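Local atomic coordinates of beta-lactamase (Nostoc sp., PDB entry 6NHS), a protein that probably hydrolyses the beta-lactam ring of beta-lactam antibiotics, as a class D serine beta-lactamase. Residues A[196-201]-A[221-226]; A[215-220]-A[244-249]. All blocks are in the same frame, centred on the assembly; numbering follows the deposited sequence.

Interaction 1 (A[196-201]-A[221-226])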
loop_
_atom_site.group_PDB
_atom_site.type_symbol
_atom_site.label_atom_id
_atom_site.label_comp_id
_atom_site.label_asym_id
_atom_site.label_seq_id
_atom_site.Cartn_x
_atom_site.Cartn_y
_atom_site.Cartn_z
ATOM N N PRO A 196 -0.386 -9.934 21.122
ATOM C CA PRO A 196 0.765 -10.791 21.451
ATOM C C PRO A 196 1.034 -11.879 20.421
ATOM O O PRO A 196 2.163 -12.382 20.362
ATOM C CB PRO A 196 0.379 -11.395 22.807
ATOM C CG PRO A 196 -0.504 -10.382 23.413
ATOM C CD PRO A 196 -1.292 -9.783 22.277
ATOM N N ASN A 197 0.043 -12.246 19.604
ATOM C CA ASN A 197 0.173 -13.358 18.671
ATOM C C ASN A 197 0.583 -12.949 17.259
ATOM O O ASN A 197 1.107 -13.793 16.519
ATOM C CB ASN A 197 -1.147 -14.135 18.589
ATOM C CG ASN A 197 -1.631 -14.598 19.944
ATOM O OD1 ASN A 197 -2.740 -14.267 20.366
ATOM N ND2 ASN A 197 -0.795 -15.358 20.641
ATOM N N TYR A 198 0.355 -11.700 16.854
ATOM C CA TYR A 198 0.649 -11.332 15.474
ATOM C C TYR A 198 0.857 -9.829 15.354
ATOM O O TYR A 198 0.385 -9.047 16.182
ATOM C CB TYR A 198 -0.469 -11.789 14.524
ATOM C CG TYR A 198 -1.823 -11.143 14.764
ATOM C CD1 TYR A 198 -2.132 -9.900 14.219
ATOM C CD2 TYR A 198 -2.803 -11.790 15.507
ATOM C CE1 TYR A 198 -3.370 -9.307 14.433
ATOM C CE2 TYR A 198 -4.049 -11.208 15.721
ATOM C CZ TYR A 198 -4.324 -9.968 15.178
ATOM O OH TYR A 198 -5.550 -9.371 15.383
ATOM N N VAL A 199 1.557 -9.437 14.289
ATOM C CA VAL A 199 1.696 -8.040 13.893
ATOM C C VAL A 199 1.201 -7.920 12.457
ATOM O O VAL A 199 1.772 -8.534 11.544
ATOM C CB VAL A 199 3.145 -7.541 14.016
ATOM C CG1 VAL A 199 3.239 -6.070 13.587
ATOM C CG2 VAL A 199 3.661 -7.727 15.433
ATOM N N LEU A 200 0.137 -7.152 12.258
ATOM C CA LEU A 200 -0.426 -6.929 10.932
ATOM C C LEU A 200 -0.015 -5.543 10.451
ATOM O O LEU A 200 -0.347 -4.538 11.088
ATOM C CB LEU A 200 -1.949 -7.065 10.958
ATOM C CG LEU A 200 -2.723 -6.801 9.665
ATOM C CD1 LEU A 200 -2.282 -7.770 8.582
ATOM C CD2 LEU A 200 -4.233 -6.907 9.905
ATOM N N ARG A 201 0.718 -5.496 9.342
ATOM C CA ARG A 201 1.145 -4.255 8.711
ATOM C C ARG A 201 0.472 -4.131 7.353
ATOM O O ARG A 201 0.290 -5.130 6.649
ATOM C CB ARG A 201 2.666 -4.213 8.538
ATOM C CG ARG A 201 3.455 -4.221 9.844
ATOM C CD ARG A 201 4.952 -4.133 9.572
ATOM N NE ARG A 201 5.747 -3.919 10.784
ATOM C CZ ARG A 201 6.120 -4.893 11.605
ATOM N NH1 ARG A 201 5.755 -6.142 11.354
ATOM N NH2 ARG A 201 6.855 -4.624 12.674
ATOM N N LEU A 221 1.610 -9.969 7.243
ATOM C CA LEU A 221 1.283 -10.419 8.582
ATOM C C LEU A 221 2.448 -11.231 9.121
ATOM O O LEU A 221 2.914 -12.165 8.459
ATOM C CB LEU A 221 0.008 -11.263 8.559
ATOM C CG LEU A 221 -0.380 -11.994 9.838
ATOM C CD1 LEU A 221 -0.829 -10.989 10.911
ATOM C CD2 LEU A 221 -1.466 -13.021 9.528
ATOM N N GLU A 222 2.923 -10.870 10.310
ATOM C CA GLU A 222 3.922 -11.655 11.023
ATOM C C GLU A 222 3.220 -12.479 12.094
ATOM O O GLU A 222 2.628 -11.921 13.025
ATOM C CB GLU A 222 4.994 -10.760 11.642
ATOM C CG GLU A 222 5.903 -10.092 10.616
ATOM C CD GLU A 222 6.806 -9.045 11.246
ATOM O OE1 GLU A 222 6.428 -8.499 12.301
ATOM O OE2 GLU A 222 7.888 -8.770 10.688
ATOM N N GLN A 223 3.288 -13.803 11.956
ATOM C CA GLN A 223 2.631 -14.707 12.890
ATOM C C GLN A 223 3.279 -16.077 12.772
ATOM O O GLN A 223 3.680 -16.483 11.677
ATOM C CB GLN A 223 1.125 -14.794 12.612
ATOM C CG GLN A 223 0.331 -15.576 13.655
ATOM C CD GLN A 223 -1.166 -15.348 13.540
ATOM O OE1 GLN A 223 -1.642 -14.718 12.597
ATOM N NE2 GLN A 223 -1.912 -15.840 14.517
ATOM N N ASN A 224 3.394 -16.771 13.909
ATOM C CA ASN A 224 3.895 -18.148 13.955
ATOM C C ASN A 224 5.274 -18.270 13.306
ATOM O O ASN A 224 5.547 -19.221 12.566
ATOM C CB ASN A 224 2.901 -19.113 13.302
ATOM C CG ASN A 224 1.531 -19.068 13.951
ATOM O OD1 ASN A 224 1.406 -18.811 15.150
ATOM N ND2 ASN A 224 0.492 -19.320 13.161
ATOM N N ASN A 225 6.150 -17.297 13.578
ATOM C CA ASN A 225 7.514 -17.271 13.039
ATOM C C ASN A 225 7.528 -17.327 11.511
ATOM O O ASN A 225 8.480 -17.823 10.904
ATOM C CB ASN A 225 8.371 -18.399 13.622
ATOM C CG ASN A 225 8.867 -18.089 15.019
ATOM O OD1 ASN A 225 9.153 -16.937 15.346
ATOM N ND2 ASN A 225 8.970 -19.114 15.851
ATOM N N ASN A 226 6.475 -16.812 10.885
ATOM C CA ASN A 226 6.343 -16.774 9.437
ATOM C C ASN A 226 5.894 -15.374 9.043
ATOM O O ASN A 226 5.502 -14.563 9.889
ATOM C CB ASN A 226 5.340 -17.830 8.944
ATOM C CG ASN A 226 5.591 -18.263 7.503
ATOM O OD1 ASN A 226 6.341 -17.628 6.768
ATOM N ND2 ASN A 226 4.949 -19.350 7.099
HETATM O O HOH W 1 2.549 -15.952 16.528
#

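Interaction 2 (A[215-220]-A[244-249]). With EDO (1,2-ethanediol), chain E.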
loop_
_atom_site.group_PDB
_atom_site.type_symbol
_atom_site.label_atom_id
_atom_site.label_comp_id
_atom_site.label_asym_id
_atom_site.label_seq_id
_atom_site.Cartn_x
_atom_site.Cartn_y
_atom_site.Cartn_z
ATOM N N GLY A 215 -10.451 -0.698 -4.849
ATOM C CA GLY A 215 -10.065 -0.754 -3.447
ATOM C C GLY A 215 -8.840 -1.652 -3.268
ATOM O O GLY A 215 -8.749 -2.704 -3.891
ATOM N N TRP A 216 -7.927 -1.219 -2.409
ATOM C CA TRP A 216 -6.731 -1.985 -2.094
ATOM C C TRP A 216 -6.613 -2.202 -0.590
ATOM O O TRP A 216 -6.993 -1.340 0.209
ATOM C CB TRP A 216 -5.450 -1.270 -2.506
ATOM C CG TRP A 216 -5.057 -1.171 -3.938
ATOM C CD1 TRP A 216 -5.161 -0.067 -4.736
ATOM C CD2 TRP A 216 -4.380 -2.163 -4.713
ATOM N NE1 TRP A 216 -4.621 -0.322 -5.971
ATOM C CE2 TRP A 216 -4.135 -1.603 -5.986
ATOM C CE3 TRP A 216 -3.982 -3.485 -4.465
ATOM C CZ2 TRP A 216 -3.510 -2.319 -7.013
ATOM C CZ3 TRP A 216 -3.354 -4.192 -5.484
ATOM C CH2 TRP A 216 -3.129 -3.606 -6.746
ATOM N N PHE A 217 -6.016 -3.335 -0.216
ATOM C CA PHE A 217 -5.362 -3.476 1.085
ATOM C C PHE A 217 -4.167 -4.395 0.875
ATOM O O PHE A 217 -4.346 -5.561 0.506
ATOM C CB PHE A 217 -6.315 -4.036 2.147
ATOM C CG PHE A 217 -5.747 -4.031 3.552
ATOM C CD1 PHE A 217 -5.083 -2.914 4.048
ATOM C CD2 PHE A 217 -5.892 -5.137 4.379
ATOM C CE1 PHE A 217 -4.564 -2.905 5.341
ATOM C CE2 PHE A 217 -5.383 -5.131 5.680
ATOM C CZ PHE A 217 -4.720 -4.014 6.158
ATOM N N VAL A 218 -2.952 -3.866 1.055
ATOM C CA VAL A 218 -1.733 -4.636 0.833
ATOM C C VAL A 218 -0.854 -4.517 2.069
ATOM O O VAL A 218 -0.949 -3.548 2.825
ATOM C CB VAL A 218 -0.961 -4.172 -0.432
ATOM C CG1 VAL A 218 -1.907 -4.028 -1.602
ATOM C CG2 VAL A 218 -0.233 -2.852 -0.173
ATOM N N GLY A 219 -0.008 -5.518 2.282
ATOM C CA GLY A 219 0.854 -5.503 3.457
ATOM C C GLY A 219 1.365 -6.898 3.761
ATOM O O GLY A 219 1.509 -7.728 2.863
ATOM N N TYR A 220 1.647 -7.137 5.044
ATOM C CA TYR A 220 2.078 -8.468 5.437
ATOM C C TYR A 220 1.805 -8.700 6.915
ATOM O O TYR A 220 1.777 -7.767 7.724
ATOM C CB TYR A 220 3.560 -8.715 5.114
ATOM C CG TYR A 220 4.562 -7.791 5.784
ATOM C CD1 TYR A 220 5.088 -8.095 7.034
ATOM C CD2 TYR A 220 5.010 -6.637 5.148
ATOM C CE1 TYR A 220 6.021 -7.269 7.640
ATOM C CE2 TYR A 220 5.946 -5.806 5.746
ATOM C CZ TYR A 220 6.446 -6.127 6.989
ATOM O OH TYR A 220 7.376 -5.313 7.597
ATOM N N ALA A 244 -15.057 -3.474 2.904
ATOM C CA ALA A 244 -14.732 -4.851 2.566
ATOM C C ALA A 244 -13.256 -5.040 2.245
ATOM O O ALA A 244 -12.784 -6.180 2.250
ATOM C CB ALA A 244 -15.590 -5.317 1.391
ATOM N N ARG A 245 -12.519 -3.957 1.970
ATOM C CA ARG A 245 -11.091 -4.067 1.674
ATOM C C ARG A 245 -10.354 -4.813 2.780
ATOM O O ARG A 245 -9.625 -5.777 2.522
ATOM C CB ARG A 245 -10.483 -2.674 1.494
ATOM C CG ARG A 245 -10.882 -1.953 0.222
ATOM C CD ARG A 245 -10.326 -0.546 0.229
ATOM N NE ARG A 245 -10.879 0.248 1.326
ATOM C CZ ARG A 245 -10.514 1.497 1.589
ATOM N NH1 ARG A 245 -11.061 2.158 2.603
ATOM N NH2 ARG A 245 -9.600 2.088 0.830
ATOM N N ILE A 246 -10.538 -4.373 4.024
ATOM C CA ILE A 246 -9.861 -5.010 5.146
ATOM C C ILE A 246 -10.593 -6.276 5.574
ATOM O O ILE A 246 -9.963 -7.278 5.931
ATOM C CB ILE A 246 -9.715 -3.996 6.296
ATOM C CG1 ILE A 246 -8.680 -2.932 5.909
ATOM C CG2 ILE A 246 -9.339 -4.688 7.601
ATOM C CD1 ILE A 246 -8.542 -1.814 6.886
ATOM N N GLU A 247 -11.928 -6.266 5.512
ATOM C CA GLU A 247 -12.701 -7.402 6.004
ATOM C C GLU A 247 -12.432 -8.669 5.193
ATOM O O GLU A 247 -12.320 -9.761 5.765
ATOM C CB GLU A 247 -14.190 -7.055 6.005
ATOM C CG GLU A 247 -15.094 -8.131 6.601
ATOM C CD GLU A 247 -14.782 -8.443 8.058
ATOM O OE1 GLU A 247 -14.182 -7.595 8.747
ATOM O OE2 GLU A 247 -15.135 -9.550 8.512
ATOM N N VAL A 248 -12.326 -8.560 3.863
ATOM C CA VAL A 248 -12.046 -9.779 3.103
ATOM C C VAL A 248 -10.630 -10.254 3.374
ATOM O O VAL A 248 -10.368 -11.463 3.379
ATOM C CB VAL A 248 -12.282 -9.608 1.588
ATOM C CG1 VAL A 248 -13.700 -9.207 1.309
ATOM C CG2 VAL A 248 -11.311 -8.618 0.983
ATOM N N THR A 249 -9.699 -9.325 3.605
ATOM C CA THR A 249 -8.354 -9.718 4.005
ATOM C C THR A 249 -8.388 -10.462 5.335
ATOM O O THR A 249 -7.780 -11.530 5.478
ATOM C CB THR A 249 -7.452 -8.485 4.092
ATOM O OG1 THR A 249 -7.536 -7.742 2.871
ATOM C CG2 THR A 249 -6.006 -8.898 4.311
HETATM C C1 EDO E . -7.893 5.319 1.161
HETATM O O1 EDO E . -7.142 4.324 1.858
HETATM C C2 EDO E . -9.352 5.212 1.587
HETATM O O2 EDO E . -9.419 4.797 2.955
#

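Interaction 1 (A[196-201]-A[221-226])
Val-199 and Glu-222 pair across the beta hairpin of strands 198-207 and 213-223. The hairpin is part of the antiparallel sheet of the serine beta-lactamase fold. Segments 198-201 and 221-223 run antiparallel (173°), their axes 4.7 Å apart at the closest. Two backbone bonds join the pair: Val-199 N donates to Glu-222 O at 3.0 Å, and Glu-222 N donates to Val-199 O at 2.9 Å. Leu-200 and Leu-221 follow as a non-hydrogen-bonded pair.

Glu-222 also forms a salt bridge to Arg-201, with NH1 of Arg-201 2.6 Å from OE1 of Glu-222. The oxygen sits at the guanidinium edge, close to its plane. NH1, in turn, meets the carboxylate from above, and the two planes stand 79° apart. Val-199 CG1 lies over the rim of one guanidinium face. Arg-201 NE bonds to Gln-187 O, so the guanidinium is held at two edge nitrogens and its rotation is restricted.

Leu-221 belongs to the other face of the sheet. Its CD1 reaches across to Tyr-198 CB at 3.7 Å and to Leu-200 CB at 4.1 Å. Tyr-198 has its CG between the backbone N and the carbonyl carbon (chi1 63°), which brings the CG-CD1 side of the ring beside Leu-221 CD1. The Gln-223 side chain runs alongside Tyr-198 in the same direction. Its OE1 accepts a bond from Leu-259 N, while Tyr-198 OH bonds to Glu-193. The C-terminal Leu-258 and Leu-259 pack against this face.

Beyond Gln-223 the chain reverses in a type I' turn to Asn-226, where the next strand begins. A water bridges this turn to 196-201: it donates to Asn-197 O at 2.6 Å and accepts from Asn-224 N at 2.9 Å.

Interaction 2 (A[215-220]-A[244-249])
Phe-217 and Arg-245 are the nearest backbone pair where strand 215-220 crosses helix 244-249 at -46°, the axes approaching to 7.6 Å. The Phe-217 side chain points at the helix; its ring meets Ile-246 and Thr-249, and its CB lies near Arg-245 O.

Ile-246 lies over one ring face. Its CG1 is 3.8 Å from the centroid of the Phe-217 ring and only 6° off the normal, a CH-pi contact. Thr-249 comes to the ring edge instead, its OG1 3.4 Å from Phe-217 CD2. That hydroxyl donates to Arg-245 O, 2.9 Å from OG1 of Thr-249, one helical turn back. It is also hydrogen-bonded to Thr-232 on the neighbouring strand, so this buried polar atom has two partners. Phe-230 meets the Phe-217 ring as well.

The Arg-245 side chain passes across the strand backbone at Gly-215 and Trp-216. Its CD lies 3.4 Å from Trp-216 O and 3.7 Å from Gly-215 CA. Gly-215 has no side chain, and the Arg-245 methylenes occupy the side where one would point. After an extended start the chain bends at chi3 (-63°), and the guanidinium beyond it donates through NH1 to O2 of a 1,2-ethanediol at 3.1 Å. This molecule, probably from the crystallisation liquor, also bonds to Thr-204. NE bonds to Ala-242 O and NH2 to Gly-205 O.

Thr-204 and Gly-205 follow Lys-203 in what is probably the KTG motif of the active site. The arrangement is that of the serine beta-lactamase fold, in which the C-terminal helix packs across one face of the antiparallel sheet.

How the interactions relate
Both contacts use strand 213-223, at different places along it. Their centres lie about 16 Å apart. Interaction 2 is buried nearer the centre of the chain and packs a helix onto the sheet. Interaction 1 is partly buried at the C-terminal end of strand 213-223, away from the connection of its hairpin with 198-207. The chemistry differs: 196-201/221-226 combines main-chain bonds, a salt bridge and a water with an apolar face, whereas 215-220/244-249 is held across its segments by packing and a CH-pi contact. The two meet where Arg-201 O lies 2.9 Å from Tyr-220 N, a probable hydrogen bond that continues the pairing between the strands.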